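Local coordinates for acyl-coenzyme A oxidase 1 (Yarrowia lipolytica, PDB 5Y9D), which catalyses the FAD-dependent oxidation of 2,3-saturated acyl-CoAs by O2 to (2E)-enoyl-CoAs and hydrogen peroxide in peroxisomal fatty acid beta-oxidation, at residues L239-H243 with D244-K248; F148-W151 with V152-A156; R536-D539 with K540-L544; E555-S558 with Q559-F562. One frame throughout, in Å; residues are numbered along the deposited sequence.

Contact 1 of 4, residues L239-H243 with D244-K248; sequences LRNVH and DHSLK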
loop_
_atom_site.group_PDB
_atom_site.type_symbol
_atom_site.label_atom_id
_atom_site.label_comp_id
_atom_site.label_asym_id
_atom_site.label_seq_id
_atom_site.Cartn_x
_atom_site.Cartn_y
_atom_site.Cartn_z
ATOM N N LEU A 239 -5.168 3.252 -36.161
ATOM C CA LEU A 239 -5.244 1.895 -35.643
ATOM C C LEU A 239 -6.425 1.149 -36.198
ATOM O O LEU A 239 -6.319 -0.016 -36.446
ATOM C CB LEU A 239 -5.364 1.897 -34.135
ATOM C CG LEU A 239 -4.224 2.478 -33.333
ATOM C CD1 LEU A 239 -4.672 2.445 -31.861
ATOM C CD2 LEU A 239 -2.885 1.752 -33.574
ATOM N N ARG A 240 -7.562 1.806 -36.290
ATOM C CA ARG A 240 -8.805 1.149 -36.691
ATOM C C ARG A 240 -9.493 1.851 -37.876
ATOM O O ARG A 240 -9.325 3.074 -38.078
ATOM C CB ARG A 240 -9.799 1.162 -35.542
ATOM C CG ARG A 240 -9.384 0.413 -34.301
ATOM C CD ARG A 240 -10.475 0.475 -33.227
ATOM N NE ARG A 240 -10.381 -0.669 -32.340
ATOM C CZ ARG A 240 -9.534 -0.766 -31.327
ATOM N NH1 ARG A 240 -8.709 0.235 -31.025
ATOM N NH2 ARG A 240 -9.521 -1.875 -30.578
ATOM N N ASN A 241 -10.274 1.076 -38.629
ATOM C CA ASN A 241 -11.201 1.632 -39.606
ATOM C C ASN A 241 -12.348 2.229 -38.792
ATOM O O ASN A 241 -12.983 1.536 -38.007
ATOM C CB ASN A 241 -11.707 0.574 -40.606
ATOM C CG ASN A 241 -10.573 -0.168 -41.313
ATOM O OD1 ASN A 241 -10.375 -1.368 -41.085
ATOM N ND2 ASN A 241 -9.797 0.547 -42.130
ATOM N N VAL A 242 -12.583 3.518 -38.967
ATOM C CA VAL A 242 -13.461 4.279 -38.076
ATOM C C VAL A 242 -14.945 3.906 -38.181
ATOM O O VAL A 242 -15.700 4.080 -37.233
ATOM C CB VAL A 242 -13.309 5.808 -38.340
ATOM C CG1 VAL A 242 -13.949 6.609 -37.217
ATOM C CG2 VAL A 242 -11.827 6.196 -38.456
ATOM N N HIS A 243 -15.357 3.354 -39.312
ATOM C CA HIS A 243 -16.766 3.143 -39.563
ATOM C C HIS A 243 -17.278 1.813 -39.067
ATOM O O HIS A 243 -18.481 1.664 -38.865
ATOM C CB HIS A 243 -17.089 3.377 -41.051
ATOM C CG HIS A 243 -17.046 4.822 -41.452
ATOM N ND1 HIS A 243 -18.127 5.664 -41.315
ATOM C CD2 HIS A 243 -16.049 5.580 -41.967
ATOM C CE1 HIS A 243 -17.809 6.872 -41.752
ATOM N NE2 HIS A 243 -16.552 6.847 -42.150
ATOM N N ASP A 244 -16.386 0.851 -38.852
ATOM C CA ASP A 244 -16.737 -0.421 -38.195
ATOM C C ASP A 244 -15.827 -0.777 -37.009
ATOM O O ASP A 244 -15.973 -1.820 -36.390
ATOM C CB ASP A 244 -16.724 -1.561 -39.208
ATOM C CG ASP A 244 -15.411 -1.651 -40.004
ATOM O OD1 ASP A 244 -14.309 -1.499 -39.426
ATOM O OD2 ASP A 244 -15.486 -1.886 -41.231
ATOM N N HIS A 245 -14.859 0.081 -36.719
ATOM C CA HIS A 245 -13.893 -0.152 -35.643
ATOM C C HIS A 245 -12.897 -1.321 -35.810
ATOM O O HIS A 245 -12.181 -1.667 -34.870
ATOM C CB HIS A 245 -14.646 -0.296 -34.331
ATOM C CG HIS A 245 -14.089 0.548 -33.248
ATOM N ND1 HIS A 245 -13.717 0.040 -32.031
ATOM C CD2 HIS A 245 -13.839 1.874 -33.203
ATOM C CE1 HIS A 245 -13.266 1.023 -31.276
ATOM N NE2 HIS A 245 -13.325 2.146 -31.967
ATOM N N SER A 246 -12.839 -1.907 -36.993
ATOM C CA SER A 246 -11.922 -3.003 -37.264
ATOM C C SER A 246 -10.479 -2.488 -37.398
ATOM O O SER A 246 -10.275 -1.358 -37.792
ATOM C CB SER A 246 -12.330 -3.731 -38.545
ATOM O OG SER A 246 -11.984 -2.996 -39.696
ATOM N N LEU A 247 -9.517 -3.343 -37.060
ATOM C CA LEU A 247 -8.081 -3.052 -37.117
ATOM C C LEU A 247 -7.623 -2.864 -38.556
ATOM O O LEU A 247 -7.978 -3.647 -39.427
ATOM C CB LEU A 247 -7.262 -4.188 -36.469
ATOM C CG LEU A 247 -7.561 -4.428 -34.994
ATOM C CD1 LEU A 247 -6.911 -5.701 -34.470
ATOM C CD2 LEU A 247 -7.119 -3.235 -34.176
ATOM N N LYS A 248 -6.845 -1.820 -38.794
ATOM C CA LYS A 248 -6.175 -1.666 -40.063
ATOM C C LYS A 248 -5.188 -2.798 -40.302
ATOM O O LYS A 248 -4.747 -3.503 -39.370
ATOM C CB LYS A 248 -5.456 -0.337 -40.130
ATOM C CG LYS A 248 -6.423 0.827 -39.980
ATOM C CD LYS A 248 -6.206 1.909 -41.030
ATOM C CE LYS A 248 -7.280 2.974 -40.865
ATOM N NZ LYS A 248 -8.095 3.232 -42.095
#
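In the reversing loop between strands 228-238 and 251-255 of the acyl-CoA dehydrogenase-type middle domain, Arg240 lies over one face of the His245 ring. Its CD does the touching, 3.4 Å from the ring centroid and 5° off the normal, a CH-pi contact over the centre. The guanidinium then continues flat across the imidazole, the planes 24° apart, as a stack. The arginine chain reaches that far because it runs extended from CG to NE; Leu247 CD2 lies over a face of the guanidinium. NH1 donates to the carbonyls of Ala210 and Ser214, and His245 NE2 is bonded to Thr213 O, which fixes both flat groups by their far ends. The backbone supports the same pairing: Arg240 and Leu247 form a single beta bridge, flanked by Lys248 N to Leu239 O at 3.0 Å and Asn241 N to Ser246 O at 2.6 Å. At the bend, Asp244 OD1 accepts from Ser246 N, 2.9 Å away, on the anti side of the carboxylate, making an Asx turn. The second subunit packs against this loop: its Tyr687 ring meets His245, and its Pro682 O accepts from Arg240 NH2.

Contact 2 of 4, residues F148-W151 with V152-A156; sequences FKYW and VKKGA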
loop_
_atom_site.group_PDB
_atom_site.type_symbol
_atom_site.label_atom_id
_atom_site.label_comp_id
_atom_site.label_asym_id
_atom_site.label_seq_id
_atom_site.Cartn_x
_atom_site.Cartn_y
_atom_site.Cartn_z
ATOM N N PHE A 148 -1.047 19.913 -36.571
ATOM C CA PHE A 148 -2.112 20.026 -35.606
ATOM C C PHE A 148 -3.473 20.396 -36.218
ATOM O O PHE A 148 -4.461 19.701 -35.990
ATOM C CB PHE A 148 -1.770 21.025 -34.511
ATOM C CG PHE A 148 -2.740 20.978 -33.327
ATOM C CD1 PHE A 148 -2.753 19.889 -32.463
ATOM C CD2 PHE A 148 -3.631 22.000 -33.097
ATOM C CE1 PHE A 148 -3.628 19.826 -31.394
ATOM C CE2 PHE A 148 -4.511 21.942 -32.041
ATOM C CZ PHE A 148 -4.514 20.855 -31.183
ATOM N N LYS A 149 -3.541 21.490 -36.965
ATOM C CA LYS A 149 -4.814 21.911 -37.573
ATOM C C LYS A 149 -5.467 20.790 -38.369
ATOM O O LYS A 149 -6.685 20.648 -38.372
ATOM C CB LYS A 149 -4.615 23.140 -38.468
ATOM C CG LYS A 149 -4.446 24.413 -37.661
ATOM C CD LYS A 149 -4.024 25.609 -38.497
ATOM C CE LYS A 149 -4.355 26.917 -37.774
ATOM N NZ LYS A 149 -5.831 27.162 -37.737
ATOM N N TYR A 150 -4.643 19.986 -39.021
ATOM C CA TYR A 150 -5.123 18.891 -39.841
ATOM C C TYR A 150 -5.851 17.812 -39.043
ATOM O O TYR A 150 -6.912 17.360 -39.443
ATOM C CB TYR A 150 -3.950 18.252 -40.569
ATOM C CG TYR A 150 -4.360 17.033 -41.370
ATOM C CD1 TYR A 150 -4.921 17.183 -42.625
ATOM C CD2 TYR A 150 -4.175 15.727 -40.866
ATOM C CE1 TYR A 150 -5.288 16.084 -43.370
ATOM C CE2 TYR A 150 -4.552 14.622 -41.602
ATOM C CZ TYR A 150 -5.113 14.817 -42.856
ATOM O OH TYR A 150 -5.512 13.767 -43.635
ATOM N N TRP A 151 -5.255 17.381 -37.936
ATOM C CA TRP A 151 -5.867 16.380 -37.095
ATOM C C TRP A 151 -7.037 17.010 -36.329
ATOM O O TRP A 151 -8.068 16.352 -36.107
ATOM C CB TRP A 151 -4.844 15.748 -36.165
ATOM C CG TRP A 151 -3.715 15.034 -36.893
ATOM C CD1 TRP A 151 -2.405 15.419 -36.948
ATOM C CD2 TRP A 151 -3.800 13.819 -37.652
ATOM N NE1 TRP A 151 -1.680 14.539 -37.700
ATOM C CE2 TRP A 151 -2.509 13.549 -38.150
ATOM C CE3 TRP A 151 -4.848 12.945 -37.977
ATOM C CZ2 TRP A 151 -2.216 12.417 -38.922
ATOM C CZ3 TRP A 151 -4.560 11.806 -38.772
ATOM C CH2 TRP A 151 -3.251 11.553 -39.223
ATOM N N VAL A 152 -6.893 18.277 -35.948
ATOM C CA VAL A 152 -8.024 19.011 -35.388
ATOM C C VAL A 152 -9.189 18.849 -36.340
ATOM O O VAL A 152 -10.277 18.435 -35.930
ATOM C CB VAL A 152 -7.755 20.528 -35.191
ATOM C CG1 VAL A 152 -9.055 21.285 -34.918
ATOM C CG2 VAL A 152 -6.778 20.753 -34.055
ATOM N N LYS A 153 -8.949 19.146 -37.612
ATOM C CA LYS A 153 -10.048 19.206 -38.561
ATOM C C LYS A 153 -10.573 17.802 -38.804
ATOM O O LYS A 153 -11.750 17.642 -39.098
ATOM C CB LYS A 153 -9.690 19.990 -39.852
ATOM C CG LYS A 153 -9.313 19.175 -41.080
ATOM C CD LYS A 153 -10.529 18.768 -41.920
ATOM C CE LYS A 153 -10.197 17.644 -42.913
ATOM N NZ LYS A 153 -11.383 16.826 -43.325
ATOM N N LYS A 154 -9.736 16.778 -38.624
ATOM C CA LYS A 154 -10.230 15.401 -38.746
ATOM C C LYS A 154 -10.945 14.868 -37.508
ATOM O O LYS A 154 -11.241 13.692 -37.459
ATOM C CB LYS A 154 -9.127 14.436 -39.224
ATOM C CG LYS A 154 -8.823 14.603 -40.716
ATOM C CD LYS A 154 -8.812 13.292 -41.490
ATOM C CE LYS A 154 -7.616 12.416 -41.141
ATOM N NZ LYS A 154 -7.161 11.595 -42.308
ATOM N N GLY A 155 -11.237 15.723 -36.527
ATOM C CA GLY A 155 -12.068 15.368 -35.373
ATOM C C GLY A 155 -11.317 15.197 -34.065
ATOM O O GLY A 155 -11.926 14.928 -33.038
ATOM N N ALA A 156 -9.996 15.369 -34.086
ATOM C CA ALA A 156 -9.151 15.012 -32.962
ATOM C C ALA A 156 -9.501 15.703 -31.670
ATOM O O ALA A 156 -9.767 15.027 -30.670
ATOM C CB ALA A 156 -7.695 15.269 -33.304
#
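Val152 presses CG2 over one face of the Phe148 ring, and this is the tight part of the contact. The methyl sits 3.6 Å from the ring centroid, 27° off the normal, displaced toward the CE2 rim; it is a CH-pi contact one helical turn apart. With CG anti to the backbone N (chi1 -169°), the phenyl swings beside its own carbonyl, whose O accepts from Val152 N at 2.8 Å in a nearly straight bond. On the exposed side the fit is looser. Lys154 runs alongside Tyr150, bending at chi2, chi3 and chi4, and its NZ reaches the Tyr150 OH at 3.0 Å. Trp151 is buried, though its CZ3 lies 3.9 Å from Lys154 CE. The helix ends in a Schellman motif: Ala156 N bonds Trp151 O at 3.0 Å and Gly155 N bonds Val152 O at 2.9 Å. Gly155 is the C-prime residue, and its phi of 107° brings the chain round so that Ala156 CB comes 4.1 Å from Trp151 CB. Helix 145-153 and the turn after it rest on helix 122-142, Phe148 and Trp151 on Ile139 and Ala156 on Ile136, while Val157 of the following loop meets Phe148 and Val152.

Contact 3 of 4, residues R536-D539 with K540-L544; sequences RTTD and KYQEL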
loop_
_atom_site.group_PDB
_atom_site.type_symbol
_atom_site.label_atom_id
_atom_site.label_comp_id
_atom_site.label_asym_id
_atom_site.label_seq_id
_atom_site.Cartn_x
_atom_site.Cartn_y
_atom_site.Cartn_z
ATOM N N ARG A 536 28.139 17.385 -1.313
ATOM C CA ARG A 536 28.930 16.165 -1.148
ATOM C C ARG A 536 28.821 15.269 -2.397
ATOM O O ARG A 536 29.836 14.762 -2.912
ATOM C CB ARG A 536 28.490 15.380 0.101
ATOM C CG ARG A 536 29.468 14.289 0.509
ATOM C CD ARG A 536 28.851 13.204 1.391
ATOM N NE ARG A 536 27.993 12.271 0.645
ATOM C CZ ARG A 536 27.597 11.075 1.088
ATOM N NH1 ARG A 536 27.987 10.616 2.279
ATOM N NH2 ARG A 536 26.804 10.326 0.331
ATOM N N THR A 537 27.588 15.072 -2.870
ATOM C CA THR A 537 27.332 14.221 -4.010
ATOM C C THR A 537 28.013 14.826 -5.206
ATOM O O THR A 537 28.657 14.117 -5.961
ATOM C CB THR A 537 25.823 14.047 -4.296
ATOM O OG1 THR A 537 25.187 13.422 -3.171
ATOM C CG2 THR A 537 25.610 13.174 -5.537
ATOM N N THR A 538 27.927 16.137 -5.365
ATOM C CA THR A 538 28.675 16.787 -6.447
ATOM C C THR A 538 30.199 16.600 -6.331
ATOM O O THR A 538 30.914 16.502 -7.345
ATOM C CB THR A 538 28.361 18.268 -6.519
ATOM O OG1 THR A 538 26.937 18.431 -6.655
ATOM C CG2 THR A 538 29.067 18.883 -7.698
ATOM N N ASP A 539 30.680 16.532 -5.094
ATOM C CA ASP A 539 32.075 16.202 -4.842
ATOM C C ASP A 539 32.462 14.813 -5.353
ATOM O O ASP A 539 33.430 14.698 -6.094
ATOM C CB ASP A 539 32.409 16.321 -3.345
ATOM C CG ASP A 539 33.859 16.668 -3.103
ATOM O OD1 ASP A 539 34.269 17.784 -3.499
ATOM O OD2 ASP A 539 34.579 15.828 -2.523
ATOM N N LYS A 540 31.727 13.770 -4.953
ATOM C CA LYS A 540 32.038 12.415 -5.408
ATOM C C LYS A 540 32.000 12.337 -6.928
ATOM O O LYS A 540 32.796 11.628 -7.539
ATOM C CB LYS A 540 31.082 11.381 -4.822
ATOM C CG LYS A 540 31.194 11.158 -3.316
ATOM C CD LYS A 540 32.386 10.284 -2.931
ATOM C CE LYS A 540 32.088 9.439 -1.693
ATOM N NZ LYS A 540 33.177 8.454 -1.421
ATOM N N TYR A 541 31.084 13.069 -7.542
ATOM C CA TYR A 541 30.897 13.008 -8.994
ATOM C C TYR A 541 32.126 13.512 -9.693
ATOM O O TYR A 541 32.628 12.860 -10.584
ATOM C CB TYR A 541 29.648 13.795 -9.426
ATOM C CG TYR A 541 29.474 14.017 -10.917
ATOM C CD1 TYR A 541 28.857 13.065 -11.738
ATOM C CD2 TYR A 541 29.880 15.203 -11.501
ATOM C CE1 TYR A 541 28.680 13.294 -13.106
ATOM C CE2 TYR A 541 29.696 15.439 -12.853
ATOM C CZ TYR A 541 29.111 14.486 -13.644
ATOM O OH TYR A 541 28.972 14.784 -14.966
ATOM N N GLN A 542 32.617 14.669 -9.267
ATOM C CA GLN A 542 33.855 15.255 -9.816
ATOM C C GLN A 542 35.029 14.256 -9.805
ATOM O O GLN A 542 35.679 14.047 -10.833
ATOM C CB GLN A 542 34.227 16.484 -9.008
ATOM C CG GLN A 542 33.258 17.640 -9.147
ATOM C CD GLN A 542 33.333 18.595 -7.974
ATOM O OE1 GLN A 542 33.223 18.196 -6.811
ATOM N NE2 GLN A 542 33.519 19.868 -8.275
ATOM N N GLU A 543 35.264 13.636 -8.643
ATOM C CA GLU A 543 36.259 12.570 -8.488
ATOM C C GLU A 543 36.017 11.428 -9.469
ATOM O O GLU A 543 36.958 10.866 -10.001
ATOM C CB GLU A 543 36.232 11.961 -7.081
ATOM C CG GLU A 543 36.545 12.886 -5.913
ATOM C CD GLU A 543 35.742 12.497 -4.667
ATOM O OE1 GLU A 543 35.903 11.347 -4.181
ATOM O OE2 GLU A 543 34.927 13.329 -4.184
ATOM N N LEU A 544 34.755 11.069 -9.682
ATOM C CA LEU A 544 34.429 9.941 -10.553
ATOM C C LEU A 544 34.625 10.247 -12.026
ATOM O O LEU A 544 35.146 9.414 -12.755
ATOM C CB LEU A 544 33.015 9.449 -10.296
ATOM C CG LEU A 544 32.918 8.674 -8.985
ATOM C CD1 LEU A 544 31.470 8.512 -8.527
ATOM C CD2 LEU A 544 33.599 7.318 -9.102
#
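Gln542 folds its side chain back over the preceding turn, with CG passing 3.2 Å from Thr538 O. The same carbonyl accepts from Gln542 N at 3.2 Å, the N-H pointing almost straight at it. As modelled, Gln542 OE1 faces Thr538 O at 2.9 Å, two acceptors with no hydrogen bond between them. Having CG anti to the carbonyl carbon (chi1 -67°) directs the chain toward the earlier turn, and beyond CG it runs extended. Its amide crosses the Asp539 carboxylate with the two planes 75° apart. An alanine here would remove everything beyond CB and would probably leave a gap over the Thr538 carbonyl, where CG and CD now lie.

Asp539 and Glu543 meet on the exposed side, where OD2 and OE2 are 3.0 Å apart and the carboxylate planes are turned 61° to each other. Glu543 OE2 also comes to 2.8 Å from Asp539 O. A carboxylate oxygen this close to a carbonyl suggests that Glu543 probably holds a proton, and the nearby Asp539 carboxylate would favour that.

Thr537 and Thr538 are buried on another side of the helix. Their hydroxyls bond to the carbonyls of Asn533 and Ile534, one turn back, and their side chains pack on Val479 of helix 467-486. Tyr541 stacks its ring on Phe554. Lys540 N to Arg536 O, 3.0 Å, and Tyr541 N to Thr537 O, 3.1 Å, continue the i to i+4 pattern. The whole is an amphipathic alpha-helical end, the last turns of helix 519-544, with the charged Asp539, Lys540 and Glu543 exposed and its threonine and tyrosine side against neighbouring helices.

Contact 4 of 4, residues E555-S558 with Q559-F562; sequences EELS and QQRF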
loop_
_atom_site.group_PDB
_atom_site.type_symbol
_atom_site.label_atom_id
_atom_site.label_comp_id
_atom_site.label_asym_id
_atom_site.label_seq_id
_atom_site.Cartn_x
_atom_site.Cartn_y
_atom_site.Cartn_z
ATOM N N GLU A 555 25.182 6.590 -12.210
ATOM C CA GLU A 555 24.817 5.233 -11.742
ATOM C C GLU A 555 25.598 4.819 -10.471
ATOM O O GLU A 555 25.026 4.205 -9.562
ATOM C CB GLU A 555 25.019 4.174 -12.842
ATOM C CG GLU A 555 24.505 2.775 -12.467
ATOM C CD GLU A 555 25.257 1.625 -13.149
ATOM O OE1 GLU A 555 25.466 1.680 -14.393
ATOM O OE2 GLU A 555 25.621 0.648 -12.435
ATOM N N GLU A 556 26.886 5.151 -10.386
ATOM C CA GLU A 556 27.626 4.870 -9.144
ATOM C C GLU A 556 26.987 5.626 -7.992
ATOM O O GLU A 556 26.902 5.102 -6.880
ATOM C CB GLU A 556 29.144 5.167 -9.246
ATOM C CG GLU A 556 30.022 3.917 -9.393
ATOM C CD GLU A 556 30.032 3.012 -8.157
ATOM O OE1 GLU A 556 30.359 3.482 -7.039
ATOM O OE2 GLU A 556 29.733 1.808 -8.289
ATOM N N LEU A 557 26.492 6.825 -8.305
ATOM C CA LEU A 557 25.868 7.756 -7.342
ATOM C C LEU A 557 24.335 7.645 -7.222
ATOM O O LEU A 557 23.701 8.468 -6.568
ATOM C CB LEU A 557 26.277 9.218 -7.695
ATOM C CG LEU A 557 27.529 9.826 -7.020
ATOM C CD1 LEU A 557 28.440 8.779 -6.379
ATOM C CD2 LEU A 557 28.312 10.691 -8.007
ATOM N N SER A 558 23.776 6.539 -7.680
ATOM C CA SER A 558 22.334 6.395 -7.705
ATOM C C SER A 558 21.705 6.540 -6.328
ATOM O O SER A 558 20.739 7.260 -6.181
ATOM C CB SER A 558 21.973 5.013 -8.234
ATOM O OG SER A 558 21.907 5.003 -9.632
ATOM N N GLN A 559 22.262 5.902 -5.312
ATOM C CA GLN A 559 21.713 6.026 -3.970
ATOM C C GLN A 559 21.812 7.454 -3.465
ATOM O O GLN A 559 20.931 7.939 -2.781
ATOM C CB GLN A 559 22.382 5.065 -2.998
ATOM C CG GLN A 559 21.952 5.243 -1.554
ATOM C CD GLN A 559 20.585 4.654 -1.252
ATOM O OE1 GLN A 559 19.842 4.274 -2.153
ATOM N NE2 GLN A 559 20.248 4.580 0.025
ATOM N N GLN A 560 22.921 8.100 -3.781
ATOM C CA GLN A 560 23.143 9.494 -3.432
ATOM C C GLN A 560 22.172 10.438 -4.120
ATOM O O GLN A 560 21.720 11.395 -3.529
ATOM C CB GLN A 560 24.585 9.898 -3.736
ATOM C CG GLN A 560 25.605 9.359 -2.755
ATOM C CD GLN A 560 26.035 7.942 -3.068
ATOM O OE1 GLN A 560 25.623 7.361 -4.059
ATOM N NE2 GLN A 560 26.868 7.381 -2.215
ATOM N N ARG A 561 21.877 10.173 -5.383
ATOM C CA ARG A 561 20.946 10.992 -6.131
ATOM C C ARG A 561 19.550 10.941 -5.534
ATOM O O ARG A 561 18.871 11.945 -5.479
ATOM C CB ARG A 561 20.920 10.592 -7.601
ATOM C CG ARG A 561 22.046 11.190 -8.417
ATOM C CD ARG A 561 21.907 10.862 -9.886
ATOM N NE ARG A 561 21.949 9.431 -10.129
ATOM C CZ ARG A 561 21.538 8.851 -11.248
ATOM N NH1 ARG A 561 21.048 9.576 -12.229
ATOM N NH2 ARG A 561 21.619 7.543 -11.384
ATOM N N PHE A 562 19.129 9.763 -5.099
ATOM C CA PHE A 562 17.858 9.595 -4.403
ATOM C C PHE A 562 17.817 10.459 -3.156
ATOM O O PHE A 562 16.908 11.260 -2.993
ATOM C CB PHE A 562 17.583 8.127 -4.020
ATOM C CG PHE A 562 16.317 7.936 -3.217
ATOM C CD1 PHE A 562 15.077 7.819 -3.849
ATOM C CD2 PHE A 562 16.353 7.901 -1.838
ATOM C CE1 PHE A 562 13.906 7.647 -3.104
ATOM C CE2 PHE A 562 15.196 7.739 -1.091
ATOM C CZ PHE A 562 13.976 7.621 -1.717
#
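Side-chain polar bonding at the break between helices 550-556 and 558-581 centres on Ser558 and Arg561. Arg561 NH2 donates to Ser558 OG at 3.1 Å, with an N-H...O angle of 145°, and the hydroxyl meets the guanidinium at its edge, 12° out of its plane. The arginine gets there by bending at chi3 (-61°), which brings its end back toward the start of its own helix. Ser558 OG in turn makes a weak bond to Glu555 O, 3.2 Å away, joining the two helices across the break. An alanine at Arg561 would take away the guanidinium and is likely to leave Ser558 OG without this donor, free to turn on its weak remaining bond.

Leu557, the first residue to leave helical angles, holds the N-cap position of helix 558-581, so the chain makes a helix-to-helix junction with almost no linker. Backbone bonding resumes at once: Arg561 N meets Leu557 O at 2.8 Å and Phe562 N meets Ser558 O at 3.2 Å.

Packing to neighbouring helices is made by Leu557, on Tyr541 and Leu544 of helix 519-544, and by Arg561, on Leu472 of helix 467-486. Tyr356 of the second subunit packs on Ser558, Gln559 and Phe562.

Contacts 3 and 4 cluster, their centres 11 Å apart: Leu557 CD2 comes 3.6 Å from Tyr541 CA, and Arg536 NH2 3.4 Å from Gln560 CG, so the end of helix 519-544 is packed against the junction that follows it. Contacts 1 and 2, centres 18 Å apart, do not touch, and lie 44 to 55 Å, centre to centre, from the other pair. The side chain of Ser558 in contact 4 is about 5 Å from a bound FAD and that of Leu239 in contact 1 about 11 Å; contact 2 lies away from the annotated sites. Contacts 1 and 4 meet the second subunit; contact 3 reaches it through a long, weak ion pair, Arg536 with its Asp623.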